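Local coordinates for N-terminal acetyltransferase-like protein (Chaetomium thermophilum, PDB 5NNP) that probably serves as the TPR-containing auxiliary subunit of an N-terminal acetyltransferase, a mostly helical scaffold of the complex, at residues 311-314 against 315-319; 323-326 against 327-331. One frame throughout, in Å; residues are numbered along the deposited sequence.

Contact 1 of 2, residues 311-314 against 315-319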
ATOM      1  N   LYS A 311      -8.199 -36.294  -3.880  1.00 49.00           N
ATOM      2  CA  LYS A 311      -9.558 -36.766  -3.658  1.00 46.32           C
ATOM      3  C   LYS A 311      -9.974 -36.519  -2.209  1.00 52.26           C
ATOM      4  O   LYS A 311     -11.046 -35.970  -1.948  1.00 52.04           O
ATOM      5  CB  LYS A 311      -9.701 -38.246  -4.009  1.00 48.88           C
ATOM      6  CG  LYS A 311     -11.142 -38.740  -3.927  1.00 47.49           C
ATOM      7  CD  LYS A 311     -11.396 -39.938  -4.837  1.00 53.18           C
ATOM      8  CE  LYS A 311     -12.878 -40.268  -4.863  1.00 61.93           C
ATOM      9  NZ  LYS A 311     -13.194 -41.475  -5.669  1.00 70.18           N
ATOM     10  N   ALA A 312      -9.109 -36.886  -1.266  1.00 53.98           N
ATOM     11  CA  ALA A 312      -9.421 -36.723   0.154  1.00 48.07           C
ATOM     12  C   ALA A 312      -9.610 -35.255   0.550  1.00 53.42           C
ATOM     13  O   ALA A 312     -10.430 -34.951   1.417  1.00 54.28           O
ATOM     14  CB  ALA A 312      -8.357 -37.350   0.991  1.00 45.23           C
ATOM     15  N   TYR A 313      -8.872 -34.349  -0.088  1.00 40.51           N
ATOM     16  CA  TYR A 313      -9.042 -32.930   0.187  1.00 48.62           C
ATOM     17  C   TYR A 313     -10.360 -32.435  -0.404  1.00 48.58           C
ATOM     18  O   TYR A 313     -11.130 -31.750   0.274  1.00 48.01           O
ATOM     19  CB  TYR A 313      -7.860 -32.118  -0.361  1.00 39.10           C
ATOM     20  CG  TYR A 313      -7.946 -30.638  -0.104  1.00 37.81           C
ATOM     21  CD1 TYR A 313      -7.527 -30.106   1.100  1.00 45.80           C
ATOM     22  CD2 TYR A 313      -8.449 -29.762  -1.066  1.00 46.31           C
ATOM     23  CE1 TYR A 313      -7.599 -28.732   1.352  1.00 44.39           C
ATOM     24  CE2 TYR A 313      -8.530 -28.384  -0.829  1.00 37.77           C
ATOM     25  CZ  TYR A 313      -8.098 -27.880   0.388  1.00 43.71           C
ATOM     26  OH  TYR A 313      -8.165 -26.525   0.660  1.00 48.53           O
ATOM     27  N   LEU A 314     -10.627 -32.788  -1.662  1.00 51.47           N
ATOM     28  CA  LEU A 314     -11.868 -32.377  -2.323  1.00 51.27           C
ATOM     29  C   LEU A 314     -13.115 -32.873  -1.581  1.00 51.04           C
ATOM     30  O   LEU A 314     -14.096 -32.143  -1.456  1.00 55.41           O
ATOM     31  CB  LEU A 314     -11.897 -32.868  -3.770  1.00 35.23           C
ATOM     32  CG  LEU A 314     -11.113 -32.005  -4.756  1.00 39.03           C
ATOM     33  CD1 LEU A 314     -11.289 -32.530  -6.172  1.00 39.94           C
ATOM     34  CD2 LEU A 314     -11.544 -30.530  -4.671  1.00 33.09           C
ATOM     35  N   THR A 315     -13.074 -34.100  -1.074  1.00 43.43           N
ATOM     36  CA  THR A 315     -14.216 -34.640  -0.341  1.00 46.49           C
ATOM     37  C   THR A 315     -14.547 -33.804   0.893  1.00 46.88           C
ATOM     38  O   THR A 315     -15.714 -33.514   1.158  1.00 44.65           O
ATOM     39  CB  THR A 315     -13.979 -36.089   0.110  1.00 48.41           C
ATOM     40  OG1 THR A 315     -13.677 -36.912  -1.024  1.00 48.68           O
ATOM     41  CG2 THR A 315     -15.221 -36.631   0.824  1.00 42.73           C
ATOM     42  N   LEU A 316     -13.514 -33.440   1.650  1.00 44.96           N
ATOM     43  CA  LEU A 316     -13.670 -32.536   2.789  1.00 48.76           C
ATOM     44  C   LEU A 316     -14.357 -31.236   2.391  1.00 45.85           C
ATOM     45  O   LEU A 316     -15.307 -30.803   3.045  1.00 42.90           O
ATOM     46  CB  LEU A 316     -12.319 -32.200   3.421  1.00 51.13           C
ATOM     47  CG  LEU A 316     -11.756 -33.189   4.433  1.00 63.49           C
ATOM     48  CD1 LEU A 316     -10.314 -32.838   4.723  1.00 72.33           C
ATOM     49  CD2 LEU A 316     -12.569 -33.159   5.709  1.00 64.53           C
ATOM     50  N   MET A 317     -13.873 -30.605   1.327  1.00 37.44           N
ATOM     51  CA  MET A 317     -14.377 -29.284   0.990  1.00 43.32           C
ATOM     52  C   MET A 317     -15.791 -29.378   0.414  1.00 42.75           C
ATOM     53  O   MET A 317     -16.676 -28.608   0.794  1.00 38.75           O
ATOM     54  CB  MET A 317     -13.434 -28.567   0.013  1.00 37.57           C
ATOM     55  CG  MET A 317     -12.006 -28.411   0.530  1.00 39.01           C
ATOM     56  SD  MET A 317     -11.804 -27.313   1.968  1.00 45.85           S
ATOM     57  CE  MET A 317     -11.417 -25.756   1.156  1.00 38.07           C
ATOM     58  N   PHE A 318     -16.010 -30.323  -0.491  1.00 42.10           N
ATOM     59  CA  PHE A 318     -17.331 -30.475  -1.083  1.00 38.62           C
ATOM     60  C   PHE A 318     -18.366 -30.848  -0.035  1.00 36.62           C
ATOM     61  O   PHE A 318     -19.464 -30.312  -0.035  1.00 42.32           O
ATOM     62  CB  PHE A 318     -17.303 -31.505  -2.200  1.00 40.33           C
ATOM     63  CG  PHE A 318     -16.572 -31.029  -3.411  1.00 45.34           C
ATOM     64  CD1 PHE A 318     -16.338 -29.671  -3.591  1.00 44.69           C
ATOM     65  CD2 PHE A 318     -16.101 -31.924  -4.363  1.00 40.64           C
ATOM     66  CE1 PHE A 318     -15.661 -29.210  -4.707  1.00 47.14           C
ATOM     67  CE2 PHE A 318     -15.422 -31.475  -5.481  1.00 38.82           C
ATOM     68  CZ  PHE A 318     -15.199 -30.121  -5.658  1.00 44.39           C
ATOM     69  N   ASP A 319     -18.008 -31.744   0.873  1.00 40.57           N
ATOM     70  CA  ASP A 319     -18.939 -32.152   1.917  1.00 46.71           C
ATOM     71  C   ASP A 319     -19.335 -30.980   2.799  1.00 50.36           C
ATOM     72  O   ASP A 319     -20.470 -30.898   3.280  1.00 52.74           O
ATOM     73  CB  ASP A 319     -18.337 -33.267   2.759  1.00 38.24           C
ATOM     74  CG  ASP A 319     -18.422 -34.610   2.069  1.00 44.62           C
ATOM     75  OD1 ASP A 319     -19.066 -34.694   0.999  1.00 44.62           O
ATOM     76  OD2 ASP A 319     -17.859 -35.581   2.607  1.00 48.32           O
TER

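Contact 2 of 2, residues 323-326 against 327-331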
ATOM      1  N   PRO A 323     -17.828 -23.053  -1.381  1.00 49.09           N
ATOM      2  CA  PRO A 323     -17.812 -22.489  -2.738  1.00 45.12           C
ATOM      3  C   PRO A 323     -16.446 -21.920  -3.178  1.00 43.62           C
ATOM      4  O   PRO A 323     -16.291 -21.669  -4.373  1.00 38.27           O
ATOM      5  CB  PRO A 323     -18.858 -21.376  -2.654  1.00 43.70           C
ATOM      6  CG  PRO A 323     -18.760 -20.906  -1.227  1.00 42.12           C
ATOM      7  CD  PRO A 323     -18.487 -22.151  -0.415  1.00 45.76           C
ATOM      8  N   SER A 324     -15.497 -21.725  -2.253  1.00 36.60           N
ATOM      9  CA  SER A 324     -14.182 -21.184  -2.604  1.00 32.27           C
ATOM     10  C   SER A 324     -13.130 -22.261  -2.883  1.00 40.67           C
ATOM     11  O   SER A 324     -11.927 -21.985  -2.908  1.00 41.41           O
ATOM     12  CB  SER A 324     -13.675 -20.286  -1.484  1.00 38.89           C
ATOM     13  OG  SER A 324     -14.668 -19.366  -1.095  1.00 55.70           O
ATOM     14  N   THR A 325     -13.575 -23.497  -3.066  1.00 37.91           N
ATOM     15  CA  THR A 325     -12.645 -24.598  -3.248  1.00 35.07           C
ATOM     16  C   THR A 325     -11.782 -24.397  -4.502  1.00 41.30           C
ATOM     17  O   THR A 325     -10.556 -24.507  -4.458  1.00 33.23           O
ATOM     18  CB  THR A 325     -13.402 -25.932  -3.328  1.00 38.71           C
ATOM     19  OG1 THR A 325     -14.088 -26.159  -2.084  1.00 47.37           O
ATOM     20  CG2 THR A 325     -12.451 -27.084  -3.619  1.00 29.72           C
ATOM     21  N   PHE A 326     -12.418 -24.098  -5.629  1.00 44.89           N
ATOM     22  CA  PHE A 326     -11.651 -23.870  -6.844  1.00 42.74           C
ATOM     23  C   PHE A 326     -10.584 -22.771  -6.666  1.00 43.76           C
ATOM     24  O   PHE A 326      -9.429 -22.956  -7.050  1.00 38.03           O
ATOM     25  CB  PHE A 326     -12.563 -23.508  -8.008  1.00 37.70           C
ATOM     26  CG  PHE A 326     -11.832 -23.339  -9.298  1.00 44.35           C
ATOM     27  CD1 PHE A 326     -11.536 -24.442 -10.092  1.00 48.41           C
ATOM     28  CD2 PHE A 326     -11.403 -22.090  -9.712  1.00 41.02           C
ATOM     29  CE1 PHE A 326     -10.844 -24.299 -11.281  1.00 39.00           C
ATOM     30  CE2 PHE A 326     -10.708 -21.943 -10.906  1.00 42.08           C
ATOM     31  CZ  PHE A 326     -10.433 -23.050 -11.689  1.00 40.28           C
ATOM     32  N   ALA A 327     -10.970 -21.642  -6.077  1.00 39.55           N
ATOM     33  CA  ALA A 327     -10.057 -20.508  -5.921  1.00 39.86           C
ATOM     34  C   ALA A 327      -8.828 -20.871  -5.086  1.00 42.08           C
ATOM     35  O   ALA A 327      -7.760 -20.316  -5.265  1.00 45.82           O
ATOM     36  CB  ALA A 327     -10.779 -19.337  -5.301  1.00 31.25           C
ATOM     37  N   ASN A 328      -9.007 -21.825  -4.183  1.00 42.21           N
ATOM     38  CA  ASN A 328      -7.955 -22.285  -3.300  1.00 39.23           C
ATOM     39  C   ASN A 328      -7.029 -23.285  -3.999  1.00 47.14           C
ATOM     40  O   ASN A 328      -5.949 -23.596  -3.501  1.00 52.05           O
ATOM     41  CB  ASN A 328      -8.573 -22.918  -2.049  1.00 33.73           C
ATOM     42  CG  ASN A 328      -7.632 -22.913  -0.856  1.00 46.84           C
ATOM     43  OD1 ASN A 328      -6.940 -21.925  -0.595  1.00 50.24           O
ATOM     44  ND2 ASN A 328      -7.601 -24.026  -0.124  1.00 45.64           N
ATOM     45  N   LEU A 329      -7.436 -23.772  -5.169  1.00 51.30           N
ATOM     46  CA  LEU A 329      -6.653 -24.803  -5.849  1.00 50.51           C
ATOM     47  C   LEU A 329      -6.161 -24.445  -7.263  1.00 52.66           C
ATOM     48  O   LEU A 329      -5.286 -25.131  -7.802  1.00 61.17           O
ATOM     49  CB  LEU A 329      -7.464 -26.106  -5.907  1.00 51.02           C
ATOM     50  CG  LEU A 329      -7.804 -26.795  -4.578  1.00 49.75           C
ATOM     51  CD1 LEU A 329      -8.783 -27.916  -4.788  1.00 46.77           C
ATOM     52  CD2 LEU A 329      -6.558 -27.322  -3.867  1.00 54.93           C
ATOM     53  N   LYS A 330      -6.687 -23.372  -7.851  1.00 50.69           N
ATOM     54  CA  LYS A 330      -6.402 -23.057  -9.260  1.00 52.18           C
ATOM     55  C   LYS A 330      -4.931 -22.790  -9.564  1.00 56.02           C
ATOM     56  O   LYS A 330      -4.511 -22.873 -10.720  1.00 62.27           O
ATOM     57  CB  LYS A 330      -7.223 -21.853  -9.716  1.00 51.23           C
ATOM     58  CG  LYS A 330      -6.922 -20.561  -8.982  1.00 50.49           C
ATOM     59  CD  LYS A 330      -7.796 -19.454  -9.517  1.00 50.11           C
ATOM     60  CE  LYS A 330      -7.159 -18.102  -9.325  1.00 62.97           C
ATOM     61  NZ  LYS A 330      -8.005 -17.033  -9.917  1.00 70.10           N
ATOM     62  N   HIS A 331      -4.156 -22.464  -8.535  1.00 57.48           N
ATOM     63  CA  HIS A 331      -2.713 -22.281  -8.675  1.00 61.64           C
ATOM     64  C   HIS A 331      -2.009 -23.547  -9.172  1.00 63.31           C
ATOM     65  O   HIS A 331      -0.897 -23.472  -9.698  1.00 66.79           O
ATOM     66  CB  HIS A 331      -2.095 -21.857  -7.340  1.00 59.04           C
ATOM     67  CG  HIS A 331      -2.178 -22.912  -6.273  1.00 64.43           C
ATOM     68  ND1 HIS A 331      -3.327 -23.153  -5.546  1.00 65.00           N
ATOM     69  CD2 HIS A 331      -1.254 -23.788  -5.815  1.00 59.28           C
ATOM     70  CE1 HIS A 331      -3.104 -24.131  -4.683  1.00 57.08           C
ATOM     71  NE2 HIS A 331      -1.855 -24.537  -4.830  1.00 58.34           N
TER
HETATM   72  O   HOH W   1     -13.977 -21.157  -5.922  1.00 41.66           O

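Contact 1 of 2, residues 311-314 against 315-319
Leu314 and Phe318, one turn apart on helix 303-320, run side by side and point the same way, so that the methyl CD2 of Leu314 rests 3.8 Å from CZ at the far end of the Phe318 ring. Nearer the backbone, the same ring slants past the Leu314 carbonyl, with CG of Phe318 3.3 Å from that oxygen, and neither its face nor its edge is presented squarely. The oxygen itself takes the amide of Phe318 over 2.8 Å in a nearly straight bond, its N-H...O angle 171°. On the next ridge Tyr313 meets Met317. The tyrosine CG stands anti to the backbone N (chi1 -179°), which leans the outward-pointing ring towards the following turn. There CG of Met317 lies over one face, displaced towards the rim and 3.7 Å from CE2 of Tyr313: a CH-pi contact. The Met317 chain bends at chi2 and chi3, setting SD obliquely to the ring in a Met-aromatic contact, while CE reaches on to the phenol oxygen, 3.4 Å from OH of Tyr313. That hydroxyl is itself hydrogen-bonded to Asp291. Thr315 works on the more exposed flank. Its amide donates to Lys311 O at 2.9 Å, nearly in line with the carbonyl, and its OG1 also lies 2.9 Å from Lys311 O, although that hydroxyl has a glycerol oxygen as an alternative partner. Lys311 extends its chain away from here to salt bridges with Glu348 and Glu352 of helix 336-352. Successive i to i+4 bonds with side chains paired along two ridges mark a regular alpha helix, here one helix of an alpha-solenoid of the TPR clan.

Contact 2 of 2, residues 323-326 against 327-331
Asn328 N donates to Ser324 O at 3.2 Å, and more weakly to Thr325 O, so one amide serves two carbonyls. Phe326 O is likewise shared: Leu329 N bonds to it at 2.9 Å, and Lys330 N adds a weak bond. Ahead of them a water spans the start of the turn, donating to Pro323 O and accepting from Ala327 N at 3.0 Å. This mixture of i to i+3 and i to i+4 bonds belongs to a short, weakly bonded helix that passes into a 3-10 segment at residues 330-331, a brief element linking the longer helices of the alpha-solenoid. Apolar contacts are fewer. Thr325 and Leu329 lie alongside, with CG2 of Thr325 3.9 Å from CD1 of Leu329. Phe326, its CG anti to the backbone N (chi1 -177°), crosses the Lys330 side chain at about a right angle, with CE2 of Phe326 3.7 Å from CB of Lys330. Tyr333, Tyr377 and Tyr384 meet the same ring edge-to-face. An alanine here removes the ring that the three tyrosines and the aliphatic base of Lys330 pack on, and is likely to open a gap between them that sets the tyrosines freer to turn. The polar side-chain ends find partners beyond the turn: Thr325 OG1 turns back to Val322 O, Asn328 bonds to Asp291, and Ser324 OG to the backbone of another protein chain in the complex.

Contact 1 comes first along the chain, within the last turns of helix 303-320; contact 2 follows after a short bend, on the short helix 325-329. Each is a local turn-to-turn contact that closes no long loop, and the two run in series without nesting or crossing. The bend folds the second helix against the first: Leu314 and Met317 touch Thr325, and Tyr313 touches Leu329. Tyr313 OH and Asn328 ND2 also share a weak hydrogen bond, and each bonds to a separate oxygen of Asp291. Outward, contact 1 reaches helix 336-352; both contacts touch another protein chain, contact 2 through more residues, and both pack against helix 369-381.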